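Putative exported protein (Bacteroides fragilis NCTC 9343, PDB 3IEE) is of unknown function but is probably an exported lipoprotein, folded as an all-helical bundle. Local coordinates at residues A[54-59]-A[116-121]. Numbering follows the deposited sequence.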
ATOM      1  N   GLU A  54     -10.448  20.265   7.403  1.00 19.26           N
ATOM      2  CA  GLU A  54     -11.514  20.907   6.622  1.00 22.25           C
ATOM      3  C   GLU A  54     -12.669  21.345   7.531  1.00 20.77           C
ATOM      4  O   GLU A  54     -13.158  22.475   7.450  1.00 21.90           O
ATOM      5  CB  GLU A  54     -12.117  19.961   5.578  1.00 22.98           C
ATOM      6  CG  GLU A  54     -11.212  19.558   4.436  1.00 29.80           C
ATOM      7  CD  GLU A  54     -11.787  18.373   3.576  1.00 34.30           C
ATOM      8  OE1 GLU A  54     -12.622  17.561   4.073  1.00 40.94           O
ATOM      9  OE2 GLU A  54     -11.390  18.271   2.386  1.00 42.41           O
ATOM     10  N   GLN A  55     -13.113  20.425   8.373  1.00 18.54           N
ATOM     11  CA  GLN A  55     -14.268  20.699   9.232  1.00 19.58           C
ATOM     12  C   GLN A  55     -13.986  21.797  10.243  1.00 17.84           C
ATOM     13  O   GLN A  55     -14.846  22.654  10.461  1.00 20.00           O
ATOM     14  CB  GLN A  55     -14.710  19.421   9.950  1.00 20.85           C
ATOM     15  CG  GLN A  55     -16.007  19.581  10.701  1.00 23.49           C
ATOM     16  CD  GLN A  55     -17.093  20.240   9.862  1.00 28.45           C
ATOM     17  OE1 GLN A  55     -17.669  21.284  10.267  1.00 31.95           O
ATOM     18  NE2 GLN A  55     -17.390  19.645   8.681  1.00 22.33           N
ATOM     19  N   LYS A  56     -12.798  21.773  10.860  1.00 17.21           N
ATOM     20  CA  LYS A  56     -12.403  22.760  11.880  1.00 17.90           C
ATOM     21  C   LYS A  56     -12.357  24.190  11.339  1.00 19.90           C
ATOM     22  O   LYS A  56     -12.482  25.171  12.080  1.00 19.78           O
ATOM     23  CB  LYS A  56     -11.056  22.345  12.507  1.00 18.85           C
ATOM     24  CG  LYS A  56     -10.640  23.098  13.766  1.00 23.64           C
ATOM     25  CD  LYS A  56     -11.621  22.966  14.922  1.00 24.64           C
ATOM     26  CE  LYS A  56     -11.051  23.552  16.224  1.00 26.32           C
ATOM     27  NZ  LYS A  56     -12.010  23.476  17.405  1.00 25.28           N
ATOM     28  N   GLY A  57     -12.191  24.315  10.033  1.00 22.65           N
ATOM     29  CA  GLY A  57     -12.278  25.613   9.377  1.00 24.44           C
ATOM     30  C   GLY A  57     -13.709  26.080   9.178  1.00 26.03           C
ATOM     31  O   GLY A  57     -13.914  27.243   8.849  1.00 29.11           O
ATOM     32  N   LYS A  58     -14.689  25.190   9.385  1.00 23.81           N
ATOM     33  CA  LYS A  58     -16.114  25.508   9.274  1.00 25.59           C
ATOM     34  C   LYS A  58     -16.849  25.632  10.633  1.00 24.15           C
ATOM     35  O   LYS A  58     -17.672  26.544  10.826  1.00 23.58           O
ATOM     36  CB  LYS A  58     -16.805  24.413   8.459  1.00 27.78           C
ATOM     37  CG  LYS A  58     -16.252  24.209   7.047  1.00 30.48           C
ATOM     38  CD  LYS A  58     -16.987  23.073   6.369  1.00 32.07           C
ATOM     39  CE  LYS A  58     -16.382  22.741   5.009  1.00 39.77           C
ATOM     40  NZ  LYS A  58     -16.904  21.462   4.467  1.00 41.11           N
ATOM     41  N   THR A  59     -16.536  24.716  11.549  0.50 22.04           N
ATOM     42  CA  THR A  59     -17.204  24.584  12.857  0.50 21.44           C
ATOM     43  C   THR A  59     -16.164  24.200  13.909  0.50 20.78           C
ATOM     44  O   THR A  59     -15.077  23.783  13.550  0.50 17.34           O
ATOM     45  CB  THR A  59     -18.256  23.449  12.836  0.50 21.51           C
ATOM     46  OG1 THR A  59     -17.688  22.276  12.236  0.50 22.46           O
ATOM     47  CG2 THR A  59     -19.484  23.864  12.047  0.50 22.04           C
ATOM     48  N   SER A 116      -3.276  26.724  14.770  0.50 20.86           N
ATOM     49  CA  SER A 116      -2.918  28.025  15.344  0.50 21.14           C
ATOM     50  C   SER A 116      -3.313  29.201  14.442  0.50 19.72           C
ATOM     51  O   SER A 116      -3.739  30.251  14.943  0.50 21.32           O
ATOM     52  CB  SER A 116      -1.441  28.061  15.694  0.50 22.10           C
ATOM     53  OG  SER A 116      -1.119  26.958  16.533  0.50 26.64           O
ATOM     54  N   TYR A 117      -3.183  29.046  13.128  1.00 18.62           N
ATOM     55  CA  TYR A 117      -3.723  30.061  12.191  1.00 19.41           C
ATOM     56  C   TYR A 117      -5.239  30.241  12.409  1.00 19.41           C
ATOM     57  O   TYR A 117      -5.733  31.367  12.456  1.00 18.77           O
ATOM     58  CB  TYR A 117      -3.487  29.665  10.725  1.00 22.25           C
ATOM     59  CG  TYR A 117      -2.114  29.972  10.180  1.00 24.50           C
ATOM     60  CD1 TYR A 117      -1.481  31.171  10.490  1.00 28.83           C
ATOM     61  CD2 TYR A 117      -1.454  29.066   9.339  1.00 30.80           C
ATOM     62  CE1 TYR A 117      -0.226  31.460  10.005  1.00 32.88           C
ATOM     63  CE2 TYR A 117      -0.186  29.346   8.842  1.00 31.24           C
ATOM     64  CZ  TYR A 117       0.418  30.552   9.181  1.00 30.09           C
ATOM     65  OH  TYR A 117       1.664  30.883   8.704  1.00 33.01           O
ATOM     66  N   LEU A 118      -5.975  29.129  12.511  1.00 18.92           N
ATOM     67  CA  LEU A 118      -7.426  29.187  12.797  1.00 17.23           C
ATOM     68  C   LEU A 118      -7.750  29.877  14.122  1.00 18.49           C
ATOM     69  O   LEU A 118      -8.690  30.706  14.189  1.00 19.39           O
ATOM     70  CB  LEU A 118      -8.025  27.786  12.822  1.00 19.31           C
ATOM     71  CG  LEU A 118      -8.214  27.086  11.484  1.00 18.14           C
ATOM     72  CD1 LEU A 118      -8.821  25.662  11.690  1.00 17.26           C
ATOM     73  CD2 LEU A 118      -9.029  27.908  10.498  1.00 17.45           C
ATOM     74  N   LYS A 119      -6.986  29.578  15.171  1.00 17.29           N
ATOM     75  CA  LYS A 119      -7.145  30.323  16.428  1.00 20.42           C
ATOM     76  C   LYS A 119      -7.018  31.829  16.219  1.00 20.37           C
ATOM     77  O   LYS A 119      -7.707  32.589  16.888  1.00 20.56           O
ATOM     78  CB  LYS A 119      -6.127  29.903  17.490  1.00 22.59           C
ATOM     79  CG  LYS A 119      -6.544  28.686  18.284  1.00 26.29           C
ATOM     80  CD  LYS A 119      -5.347  28.013  18.941  1.00 30.32           C
ATOM     81  N   LYS A 120      -6.139  32.248  15.312  1.00 19.50           N
ATOM     82  CA  LYS A 120      -5.864  33.663  15.050  1.00 23.03           C
ATOM     83  C   LYS A 120      -6.791  34.231  13.959  1.00 21.32           C
ATOM     84  O   LYS A 120      -6.572  35.363  13.474  1.00 19.89           O
ATOM     85  CB  LYS A 120      -4.403  33.832  14.616  1.00 23.64           C
ATOM     86  CG  LYS A 120      -3.379  33.473  15.693  1.00 27.44           C
ATOM     87  CD  LYS A 120      -1.957  33.481  15.109  1.00 27.82           C
ATOM     88  CE  LYS A 120      -0.871  33.243  16.185  1.00 29.06           C
ATOM     89  N   LYS A 121      -7.782  33.427  13.554  1.00 20.68           N
ATOM     90  CA  LYS A 121      -8.759  33.806  12.532  1.00 22.95           C
ATOM     91  C   LYS A 121      -8.124  34.049  11.163  1.00 23.02           C
ATOM     92  O   LYS A 121      -8.687  34.776  10.318  1.00 23.06           O
ATOM     93  CB  LYS A 121      -9.525  35.078  12.976  1.00 23.85           C
ATOM     94  CG  LYS A 121     -10.059  35.029  14.408  1.00 27.23           C
ATOM     95  CD  LYS A 121     -11.033  33.864  14.618  1.00 31.59           C
ATOM     96  CE  LYS A 121     -11.573  33.803  16.053  1.00 32.92           C
ATOM     97  NZ  LYS A 121     -10.560  33.375  17.052  1.00 39.06           N
TER
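The flat group in this contact is the peptide that joins Lys56 to Gly57. Leu118 lies on one face of it, with methyl CD1 over the carbonyl side at 3.7 Å from Lys56 O. The other face turns back into its own chain, toward Gln55 O and Lys58 N. On the N-H side, Gly57 N makes a weak hydrogen bond to Glu54 O. Helix 87-119 ends in a Schellman motif, and its last turn packs here on the Lys56-Gly57 region at the end of helix 43-56, at the surface of an all-helical fold.

The touch is small and made by van der Waals contact alone. No hydrogen bond crosses it, and about 102 Å² is buried in all. Leu118 carries most of it, packing on the backbone of both residues. Its CD2, on the same face, lies 4.1 Å from Gly57 CA. Lys56 adds its aliphatic part, with CG 3.8 Å from Leu118 CD1. CG of Lys56 is anti to the backbone N (chi1 -168°), and a bend at chi2 (60°) then leads the chain away from Leu118. The ammonium end of Lys56 bonds Pro60 O, in the loop that follows. Leu118 also touches Ala126 of helix 123-162, so one side chain links three helices. Glu54 OE2 hydrogen-bonds Tyr134 OH of that same helix.

The turn after each helix is held by backbone bonds. Gln55 O accepts from both Lys58 N and Thr59 N. In the Schellman motif, Asp122 N bonds Tyr117 O and Lys121 N bonds Leu118 O. Lys121 has positive phi (63°) as its C-prime residue. Its side chain folds back over the helix end, where Lys121 NZ bonds Lys119 O at 3.0 Å from above the carbonyl plane.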